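Local coordinates for lysosome-associated membrane glycoprotein 3 (Homo sapiens, PDB 4AKM), which is a lysosomal membrane glycoprotein that takes part in the unfolded protein response and in the fusion of lysosomes with autophagosomes, at residues G113-C118 with G150-C155. Numbering follows the deposited sequence.
Sequences GHSFKC and GNVDEC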
ATOM      1  N   GLY A 113      -9.280 -14.913   5.295  1.00 80.12           N
ATOM      2  CA  GLY A 113     -10.718 -14.774   5.452  1.00 82.62           C
ATOM      3  C   GLY A 113     -11.093 -13.614   6.356  1.00 82.19           C
ATOM      4  O   GLY A 113     -12.243 -13.176   6.379  1.00 79.92           O
ATOM      5  N   HIS A 114     -10.116 -13.123   7.113  1.00 81.04           N
ATOM      6  CA  HIS A 114     -10.309 -11.943   7.946  1.00 82.29           C
ATOM      7  C   HIS A 114      -9.867 -10.684   7.202  1.00 80.41           C
ATOM      8  O   HIS A 114      -9.378 -10.753   6.077  1.00 73.33           O
ATOM      9  CB  HIS A 114      -9.525 -12.070   9.256  1.00 83.89           C
ATOM     10  CG  HIS A 114     -10.053 -13.121  10.182  1.00 88.83           C
ATOM     11  ND1 HIS A 114      -9.758 -13.142  11.529  1.00 92.06           N
ATOM     12  CD2 HIS A 114     -10.853 -14.190   9.958  1.00 88.88           C
ATOM     13  CE1 HIS A 114     -10.356 -14.174  12.095  1.00 93.59           C
ATOM     14  NE2 HIS A 114     -11.028 -14.827  11.162  1.00 92.58           N
ATOM     15  N   SER A 115     -10.044  -9.532   7.836  1.00 82.58           N
ATOM     16  CA  SER A 115      -9.558  -8.279   7.273  1.00 78.10           C
ATOM     17  C   SER A 115      -8.554  -7.641   8.223  1.00 72.91           C
ATOM     18  O   SER A 115      -8.577  -7.898   9.424  1.00 74.42           O
ATOM     19  CB  SER A 115     -10.716  -7.318   6.995  1.00 77.32           C
ATOM     20  OG  SER A 115     -11.394  -6.971   8.187  1.00 78.41           O
ATOM     21  N   PHE A 116      -7.660  -6.826   7.682  1.00 70.62           N
ATOM     22  CA  PHE A 116      -6.701  -6.123   8.516  1.00 67.01           C
ATOM     23  C   PHE A 116      -7.130  -4.684   8.706  1.00 66.25           C
ATOM     24  O   PHE A 116      -7.441  -3.990   7.743  1.00 62.05           O
ATOM     25  CB  PHE A 116      -5.301  -6.168   7.910  1.00 62.29           C
ATOM     26  CG  PHE A 116      -4.244  -5.576   8.796  1.00 67.73           C
ATOM     27  CD1 PHE A 116      -3.657  -6.328   9.798  1.00 74.69           C
ATOM     28  CD2 PHE A 116      -3.845  -4.263   8.636  1.00 68.27           C
ATOM     29  CE1 PHE A 116      -2.685  -5.781  10.617  1.00 76.66           C
ATOM     30  CE2 PHE A 116      -2.877  -3.714   9.454  1.00 65.96           C
ATOM     31  CZ  PHE A 116      -2.297  -4.473  10.441  1.00 69.99           C
ATOM     32  N   LYS A 117      -7.144  -4.241   9.958  1.00 67.09           N
ATOM     33  CA  LYS A 117      -7.435  -2.855  10.270  1.00 58.16           C
ATOM     34  C   LYS A 117      -6.262  -2.248  11.016  1.00 61.53           C
ATOM     35  O   LYS A 117      -5.676  -2.893  11.883  1.00 67.62           O
ATOM     36  CB  LYS A 117      -8.700  -2.748  11.117  1.00 63.17           C
ATOM     37  CG  LYS A 117      -9.064  -1.326  11.497  1.00 58.00           C
ATOM     38  CD  LYS A 117     -10.216  -1.307  12.467  1.00 64.13           C
ATOM     39  CE  LYS A 117     -10.465   0.093  12.989  1.00 60.64           C
ATOM     40  NZ  LYS A 117     -10.968   1.004  11.925  1.00 59.17           N
ATOM     41  N   CYS A 118      -5.916  -1.011  10.666  1.00 56.85           N
ATOM     42  CA  CYS A 118      -4.886  -0.268  11.379  1.00 55.08           C
ATOM     43  C   CYS A 118      -4.956   1.214  11.064  1.00 56.71           C
ATOM     44  O   CYS A 118      -4.329   1.701  10.122  1.00 58.39           O
ATOM     45  CB  CYS A 118      -3.493  -0.797  11.062  1.00 60.67           C
ATOM     46  SG  CYS A 118      -2.234  -0.193  12.197  1.00 69.53           S
ATOM     47  N   GLY A 150     -13.901  -9.179   6.267  1.00 94.15           N
ATOM     48  CA  GLY A 150     -13.929 -10.380   7.083  1.00 89.39           C
ATOM     49  C   GLY A 150     -14.040 -10.149   8.580  1.00 93.80           C
ATOM     50  O   GLY A 150     -14.445  -9.076   9.036  1.00 90.61           O
ATOM     51  N   ASN A 151     -13.661 -11.169   9.346  1.00 96.38           N
ATOM     52  CA  ASN A 151     -13.802 -11.164  10.803  1.00 99.01           C
ATOM     53  C   ASN A 151     -12.923 -10.139  11.534  1.00 99.87           C
ATOM     54  O   ASN A 151     -12.889 -10.123  12.764  1.00106.57           O
ATOM     55  CB  ASN A 151     -13.546 -12.572  11.361  1.00102.86           C
ATOM     56  CG  ASN A 151     -14.396 -12.888  12.584  1.00110.07           C
ATOM     57  OD1 ASN A 151     -14.903 -11.988  13.256  1.00108.29           O
ATOM     58  ND2 ASN A 151     -14.550 -14.178  12.877  1.00108.93           N
ATOM     59  N   VAL A 152     -12.208  -9.309  10.773  1.00 91.46           N
ATOM     60  CA  VAL A 152     -11.403  -8.200  11.308  1.00 92.46           C
ATOM     61  C   VAL A 152     -10.226  -8.611  12.221  1.00 95.12           C
ATOM     62  O   VAL A 152     -10.209  -9.700  12.797  1.00100.11           O
ATOM     63  CB  VAL A 152     -12.292  -7.102  11.984  1.00 98.87           C
ATOM     64  CG1 VAL A 152     -12.195  -7.154  13.507  1.00 98.66           C
ATOM     65  CG2 VAL A 152     -11.932  -5.717  11.463  1.00 95.87           C
ATOM     66  N   ASP A 153      -9.238  -7.723  12.317  1.00 95.88           N
ATOM     67  CA  ASP A 153      -8.073  -7.878  13.193  1.00 97.53           C
ATOM     68  C   ASP A 153      -7.484  -6.493  13.451  1.00 95.05           C
ATOM     69  O   ASP A 153      -7.974  -5.497  12.919  1.00 94.28           O
ATOM     70  CB  ASP A 153      -6.995  -8.757  12.553  1.00 96.06           C
ATOM     71  CG  ASP A 153      -7.186 -10.240  12.841  1.00103.32           C
ATOM     72  OD1 ASP A 153      -7.721 -10.590  13.920  1.00108.81           O
ATOM     73  OD2 ASP A 153      -6.777 -11.063  11.990  1.00 94.95           O
ATOM     74  N   GLU A 154      -6.419  -6.428  14.245  1.00 95.94           N
ATOM     75  CA  GLU A 154      -5.775  -5.152  14.552  1.00 94.79           C
ATOM     76  C   GLU A 154      -4.254  -5.265  14.684  1.00 97.86           C
ATOM     77  O   GLU A 154      -3.690  -6.359  14.617  1.00100.58           O
ATOM     78  CB  GLU A 154      -6.376  -4.532  15.818  1.00 95.63           C
ATOM     79  CG  GLU A 154      -7.660  -3.739  15.590  1.00 87.17           C
ATOM     80  CD  GLU A 154      -7.411  -2.246  15.455  1.00 86.59           C
ATOM     81  OE1 GLU A 154      -6.238  -1.846  15.279  1.00 87.27           O
ATOM     82  OE2 GLU A 154      -8.390  -1.468  15.534  1.00 80.97           O
ATOM     83  N   CYS A 155      -3.602  -4.122  14.873  1.00 95.38           N
ATOM     84  CA  CYS A 155      -2.145  -4.051  14.902  1.00 99.17           C
ATOM     85  C   CYS A 155      -1.610  -3.564  16.251  1.00104.23           C
ATOM     86  O   CYS A 155      -0.838  -4.262  16.920  1.00 97.83           O
ATOM     87  CB  CYS A 155      -1.660  -3.122  13.784  1.00 92.22           C
ATOM     88  SG  CYS A 155      -2.700  -1.642  13.534  1.00 92.00           S
TER
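From His114 beside Gly150 to Cys118 beside Cys155, the two segments run the same way, their end-to-end directions 37° apart, and illustrate how the irregular C-terminal end of a luminal fragment can be fastened to a sheet edge. Backbone pairing is sparse: Lys117 N gives one weak hydrogen bond to Asp153 O (3.3 Å, 137° at the hydrogen). C-H groups supplement it, Gly150 CA meeting Gly113 O and Glu154 CA meeting Lys117 O.

At the start of the pairing, Asn151 CB sits over the centre of one face of the His114 imidazole, a CH-pi contact 3.4 Å from the centroid. The Asp153 carboxylate comes to the edge of the same ring, with OD2 3.7 Å from ND1, its plane turned 49° from the imidazole. Ser115 OG packs against Val152 CG2, while Lys117 and Glu154 lie alongside each other, the aliphatic CD of the lysine touching OE2.

The far end is covalent. The first torsion of Cys118 turns SG away from the backbone N and brings it to Cys155 SG, 2.0 Å away, and Cys155 CB rests 3.7 Å from CZ of Phe116, whose ring also stacks with Phe108. Strand 116-118 pairs on with strand 137-141, so this disulfide ties the end of the luminal fragment to the beta-prism, the membrane-proximal luminal domain of the LAMP family.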